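Local coordinates for protein beta-galactosidase BgaB (Bifidobacterium adolescentis, PDB 5VYM) that hydrolyses terminal non-reducing beta-D-galactose residues, especially from Gal(beta1-4)Gal-containing transgalactooligosaccharides, and is represented here by its trimerisation domain, at residues Leu54-Leu66 and Val69-Phe83. Numbering follows the deposited sequence.
Sequences LAYDWSSYKTVVL and VLILSAADTQRLADF
Leu66 and Leu80 meet tip to tip where strand 63-66 packs against the following helix, strand and helix of a beta-alpha-beta unit built on the parallel sheet of the trimerisation domain. Leu66 CD2 lies 3.7 Å from Leu80 CD1, and Leu66 CB rests on Val69 CG2 just past the strand end. Val64 CG1 touches the Leu80 CD2 methyl, which also meets Trp58 CH2 at 3.6 Å; strand 7-11 backs Val64 and Trp58 through Leu10.

The aromatic pair is T-shaped. With CG set between the backbone N and the carbonyl carbon (chi1 35°), Trp58 turns its six-membered edge to a face of Phe83, planes at 81°. The rim of the Phe83 ring points at backbone carbonyls of the turn, Phe83 CE2 being 3.2 Å from Tyr61 O.

Polar contacts centre on Arg79, whose guanidinium is inclined 26° to the indole of Trp58, with NH2 over one face toward the rim. Arg79 NH2 donates to Tyr56 O at 2.7 Å from above the carbonyl plane, while Arg79 NH1 forms a salt bridge with Asp76 OD1, which helps fix the group's rotation. Two donors grip Leu54 O from opposite faces of its plane: Arg79 NH1 at 2.9 Å and Trp58 NE1 at 3.0 Å.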
loop_
_atom_site.group_PDB
_atom_site.type_symbol
_atom_site.label_atom_id
_atom_site.label_comp_id
_atom_site.label_asym_id
_atom_site.label_seq_id
_atom_site.Cartn_x
_atom_site.Cartn_y
_atom_site.Cartn_z
ATOM N N LEU B 54 10.738 3.517 -17.795
ATOM C CA LEU B 54 10.084 3.667 -16.498
ATOM C C LEU B 54 9.735 5.122 -16.211
ATOM O O LEU B 54 8.695 5.411 -15.606
ATOM C CB LEU B 54 10.984 3.096 -15.401
ATOM C CG LEU B 54 10.516 3.207 -13.950
ATOM C CD1 LEU B 54 9.127 2.626 -13.789
ATOM C CD2 LEU B 54 11.495 2.509 -13.019
ATOM N N ALA B 55 10.584 6.056 -16.647
ATOM C CA ALA B 55 10.361 7.467 -16.356
ATOM C C ALA B 55 9.217 8.073 -17.159
ATOM O O ALA B 55 8.757 9.165 -16.812
ATOM C CB ALA B 55 11.642 8.263 -16.611
ATOM N N TYR B 56 8.746 7.405 -18.209
ATOM C CA TYR B 56 7.714 7.979 -19.057
ATOM C C TYR B 56 6.334 7.819 -18.421
ATOM O O TYR B 56 6.149 7.107 -17.432
ATOM C CB TYR B 56 7.737 7.341 -20.446
ATOM C CG TYR B 56 8.883 7.801 -21.324
ATOM C CD1 TYR B 56 9.012 7.339 -22.627
ATOM C CD2 TYR B 56 9.836 8.693 -20.849
ATOM C CE1 TYR B 56 10.056 7.754 -23.434
ATOM C CE2 TYR B 56 10.883 9.112 -21.647
ATOM C CZ TYR B 56 10.989 8.640 -22.938
ATOM O OH TYR B 56 12.030 9.056 -23.735
ATOM N N ASP B 57 5.355 8.502 -19.013
ATOM C CA ASP B 57 3.977 8.494 -18.524
ATOM C C ASP B 57 3.261 7.285 -19.112
ATOM O O ASP B 57 2.766 7.328 -20.241
ATOM C CB ASP B 57 3.274 9.796 -18.897
ATOM C CG ASP B 57 1.842 9.859 -18.394
ATOM O OD1 ASP B 57 1.458 9.019 -17.554
ATOM O OD2 ASP B 57 1.097 10.755 -18.845
ATOM N N TRP B 58 3.197 6.199 -18.340
ATOM C CA TRP B 58 2.483 4.994 -18.741
ATOM C C TRP B 58 1.139 4.854 -18.034
ATOM O O TRP B 58 0.610 3.742 -17.938
ATOM C CB TRP B 58 3.344 3.756 -18.489
ATOM C CG TRP B 58 4.209 3.857 -17.270
ATOM C CD1 TRP B 58 5.545 4.122 -17.238
ATOM C CD2 TRP B 58 3.798 3.696 -15.906
ATOM N NE1 TRP B 58 5.995 4.135 -15.940
ATOM C CE2 TRP B 58 4.942 3.875 -15.103
ATOM C CE3 TRP B 58 2.577 3.415 -15.287
ATOM C CZ2 TRP B 58 4.901 3.784 -13.713
ATOM C CZ3 TRP B 58 2.538 3.326 -13.907
ATOM C CH2 TRP B 58 3.692 3.510 -13.136
ATOM N N SER B 59 0.578 5.961 -17.542
ATOM C CA SER B 59 -0.691 5.906 -16.826
ATOM C C SER B 59 -1.856 5.523 -17.729
ATOM O O SER B 59 -2.884 5.057 -17.226
ATOM C CB SER B 59 -0.976 7.253 -16.160
ATOM O OG SER B 59 -1.089 8.284 -17.126
ATOM N N SER B 60 -1.722 5.705 -19.044
ATOM C CA SER B 60 -2.796 5.381 -19.973
ATOM C C SER B 60 -2.861 3.898 -20.318
ATOM O O SER B 60 -3.847 3.465 -20.922
ATOM C CB SER B 60 -2.645 6.203 -21.257
ATOM O OG SER B 60 -1.366 6.012 -21.839
ATOM N N TYR B 61 -1.847 3.116 -19.961
ATOM C CA TYR B 61 -1.896 1.683 -20.201
ATOM C C TYR B 61 -2.815 1.005 -19.190
ATOM O O TYR B 61 -3.143 1.559 -18.136
ATOM C CB TYR B 61 -0.494 1.072 -20.126
ATOM C CG TYR B 61 0.384 1.391 -21.314
ATOM C CD1 TYR B 61 1.125 2.565 -21.360
ATOM C CD2 TYR B 61 0.475 0.518 -22.389
ATOM C CE1 TYR B 61 1.930 2.861 -22.444
ATOM C CE2 TYR B 61 1.276 0.805 -23.479
ATOM C CZ TYR B 61 2.001 1.978 -23.501
ATOM O OH TYR B 61 2.799 2.268 -24.584
ATOM N N LYS B 62 -3.237 -0.212 -19.524
ATOM C CA LYS B 62 -4.093 -0.972 -18.623
ATOM C C LYS B 62 -3.308 -1.929 -17.738
ATOM O O LYS B 62 -3.698 -2.161 -16.588
ATOM C CB LYS B 62 -5.139 -1.753 -19.422
ATOM C CG LYS B 62 -6.102 -0.874 -20.202
ATOM C CD LYS B 62 -7.206 -1.703 -20.834
ATOM C CE LYS B 62 -8.180 -0.829 -21.609
ATOM N NZ LYS B 62 -8.741 0.253 -20.755
ATOM N N THR B 63 -2.210 -2.482 -18.247
ATOM C CA THR B 63 -1.359 -3.393 -17.499
ATOM C C THR B 63 0.088 -2.947 -17.641
ATOM O O THR B 63 0.514 -2.524 -18.721
ATOM C CB THR B 63 -1.522 -4.836 -17.989
ATOM O OG1 THR B 63 -2.879 -5.252 -17.799
ATOM C CG2 THR B 63 -0.599 -5.779 -17.224
ATOM N N VAL B 64 0.835 -3.035 -16.545
ATOM C CA VAL B 64 2.237 -2.641 -16.503
ATOM C C VAL B 64 3.037 -3.802 -15.928
ATOM O O VAL B 64 2.644 -4.388 -14.911
ATOM C CB VAL B 64 2.429 -1.355 -15.675
ATOM C CG1 VAL B 64 3.722 -1.393 -14.902
ATOM C CG2 VAL B 64 2.387 -0.137 -16.584
ATOM N N VAL B 65 4.142 -4.148 -16.587
ATOM C CA VAL B 65 4.971 -5.291 -16.215
ATOM C C VAL B 65 6.362 -4.785 -15.863
ATOM O O VAL B 65 6.948 -3.994 -16.612
ATOM C CB VAL B 65 5.040 -6.336 -17.344
ATOM C CG1 VAL B 65 5.929 -7.501 -16.941
ATOM C CG2 VAL B 65 3.644 -6.823 -17.709
ATOM N N LEU B 66 6.893 -5.243 -14.726
ATOM C CA LEU B 66 8.224 -4.864 -14.255
ATOM C C LEU B 66 9.079 -6.118 -14.119
ATOM O O LEU B 66 9.087 -6.765 -13.059
ATOM C CB LEU B 66 8.150 -4.108 -12.930
ATOM C CG LEU B 66 7.487 -2.730 -12.959
ATOM C CD1 LEU B 66 6.023 -2.825 -12.559
ATOM C CD2 LEU B 66 8.234 -1.751 -12.065
ATOM N N VAL B 69 13.200 -5.241 -12.476
ATOM C CA VAL B 69 13.412 -3.800 -12.264
ATOM C C VAL B 69 14.026 -3.678 -10.875
ATOM O O VAL B 69 13.362 -3.390 -9.876
ATOM C CB VAL B 69 12.120 -2.994 -12.427
ATOM C CG1 VAL B 69 12.382 -1.509 -12.213
ATOM C CG2 VAL B 69 11.527 -3.233 -13.806
ATOM N N LEU B 70 15.337 -3.922 -10.810
ATOM C CA LEU B 70 16.020 -4.004 -9.522
ATOM C C LEU B 70 15.975 -2.677 -8.778
ATOM O O LEU B 70 15.800 -2.649 -7.554
ATOM C CB LEU B 70 17.469 -4.450 -9.726
ATOM C CG LEU B 70 17.678 -5.893 -10.181
ATOM C CD1 LEU B 70 18.743 -5.955 -11.259
ATOM C CD2 LEU B 70 18.060 -6.766 -8.996
ATOM N N ILE B 71 16.133 -1.569 -9.496
ATOM C CA ILE B 71 16.164 -0.243 -8.895
ATOM C C ILE B 71 14.765 0.348 -8.979
ATOM O O ILE B 71 14.239 0.568 -10.076
ATOM C CB ILE B 71 17.187 0.668 -9.590
ATOM C CG1 ILE B 71 18.498 -0.082 -9.839
ATOM C CG2 ILE B 71 17.432 1.915 -8.758
ATOM C CD1 ILE B 71 19.234 -0.468 -8.581
ATOM N N LEU B 72 14.158 0.599 -7.820
ATOM C CA LEU B 72 12.863 1.261 -7.734
ATOM C C LEU B 72 12.943 2.323 -6.653
ATOM O O LEU B 72 13.119 2.000 -5.474
ATOM C CB LEU B 72 11.740 0.270 -7.424
ATOM C CG LEU B 72 10.905 -0.243 -8.598
ATOM C CD1 LEU B 72 9.692 -1.004 -8.085
ATOM C CD2 LEU B 72 10.483 0.901 -9.506
ATOM N N SER B 73 12.826 3.585 -7.054
ATOM C CA SER B 73 12.764 4.665 -6.087
ATOM C C SER B 73 11.436 4.613 -5.333
ATOM O O SER B 73 10.493 3.918 -5.722
ATOM C CB SER B 73 12.931 6.016 -6.781
ATOM O OG SER B 73 11.924 6.209 -7.760
ATOM N N ALA B 74 11.372 5.358 -4.228
ATOM C CA ALA B 74 10.113 5.471 -3.502
ATOM C C ALA B 74 9.044 6.131 -4.364
ATOM O O ALA B 74 7.883 5.706 -4.361
ATOM C CB ALA B 74 10.319 6.252 -2.205
ATOM N N ALA B 75 9.425 7.162 -5.122
ATOM C CA ALA B 75 8.460 7.865 -5.960
ATOM C C ALA B 75 7.913 6.959 -7.055
ATOM O O ALA B 75 6.730 7.039 -7.402
ATOM C CB ALA B 75 9.102 9.112 -6.564
ATOM N N ASP B 76 8.757 6.088 -7.612
ATOM C CA ASP B 76 8.288 5.187 -8.659
ATOM C C ASP B 76 7.406 4.084 -8.088
ATOM O O ASP B 76 6.429 3.673 -8.726
ATOM C CB ASP B 76 9.476 4.597 -9.421
ATOM C CG ASP B 76 10.079 5.580 -10.410
ATOM O OD1 ASP B 76 9.380 6.540 -10.801
ATOM O OD2 ASP B 76 11.249 5.389 -10.805
ATOM N N THR B 77 7.730 3.589 -6.891
ATOM C CA THR B 77 6.838 2.646 -6.224
ATOM C C THR B 77 5.489 3.294 -5.937
ATOM O O THR B 77 4.440 2.648 -6.047
ATOM C CB THR B 77 7.478 2.132 -4.933
ATOM O OG1 THR B 77 8.781 1.610 -5.217
ATOM C CG2 THR B 77 6.633 1.030 -4.318
ATOM N N GLN B 78 5.499 4.583 -5.584
ATOM C CA GLN B 78 4.251 5.308 -5.372
ATOM C C GLN B 78 3.471 5.454 -6.673
ATOM O O GLN B 78 2.235 5.400 -6.670
ATOM C CB GLN B 78 4.544 6.680 -4.761
ATOM C CG GLN B 78 3.304 7.503 -4.447
ATOM C CD GLN B 78 2.426 6.856 -3.397
ATOM O OE1 GLN B 78 2.907 6.417 -2.353
ATOM N NE2 GLN B 78 1.129 6.786 -3.672
ATOM N N ARG B 79 4.172 5.641 -7.796
ATOM C CA ARG B 79 3.486 5.738 -9.082
ATOM C C ARG B 79 2.769 4.439 -9.423
ATOM O O ARG B 79 1.661 4.458 -9.972
ATOM C CB ARG B 79 4.477 6.106 -10.187
ATOM C CG ARG B 79 5.028 7.521 -10.100
ATOM C CD ARG B 79 6.105 7.744 -11.150
ATOM N NE ARG B 79 5.577 7.632 -12.506
ATOM C CZ ARG B 79 6.311 7.313 -13.568
ATOM N NH1 ARG B 79 7.606 7.060 -13.429
ATOM N NH2 ARG B 79 5.749 7.234 -14.766
ATOM N N LEU B 80 3.386 3.298 -9.104
ATOM C CA LEU B 80 2.726 2.015 -9.320
ATOM C C LEU B 80 1.508 1.863 -8.418
ATOM O O LEU B 80 0.461 1.375 -8.857
ATOM C CB LEU B 80 3.709 0.869 -9.083
ATOM C CG LEU B 80 4.868 0.725 -10.069
ATOM C CD1 LEU B 80 5.842 -0.328 -9.574
ATOM C CD2 LEU B 80 4.352 0.370 -11.452
ATOM N N ALA B 81 1.627 2.277 -7.153
ATOM C CA ALA B 81 0.502 2.165 -6.231
ATOM C C ALA B 81 -0.661 3.044 -6.673
ATOM O O ALA B 81 -1.819 2.613 -6.640
ATOM C CB ALA B 81 0.942 2.526 -4.814
ATOM N N ASP B 82 -0.373 4.280 -7.089
ATOM C CA ASP B 82 -1.422 5.142 -7.625
ATOM C C ASP B 82 -2.027 4.544 -8.888
ATOM O O ASP B 82 -3.250 4.565 -9.072
ATOM C CB ASP B 82 -0.866 6.538 -7.911
ATOM C CG ASP B 82 -0.576 7.324 -6.645
ATOM O OD1 ASP B 82 -1.408 7.286 -5.715
ATOM O OD2 ASP B 82 0.487 7.977 -6.582
ATOM N N PHE B 83 -1.183 4.005 -9.768
ATOM C CA PHE B 83 -1.670 3.400 -11.002
ATOM C C PHE B 83 -2.573 2.208 -10.710
ATOM O O PHE B 83 -3.639 2.057 -11.318
ATOM C CB PHE B 83 -0.481 2.989 -11.874
ATOM C CG PHE B 83 -0.859 2.202 -13.094
ATOM C CD1 PHE B 83 -0.778 0.819 -13.095
ATOM C CD2 PHE B 83 -1.283 2.844 -14.246
ATOM C CE1 PHE B 83 -1.120 0.089 -14.218
ATOM C CE2 PHE B 83 -1.625 2.122 -15.372
ATOM C CZ PHE B 83 -1.544 0.741 -15.358
#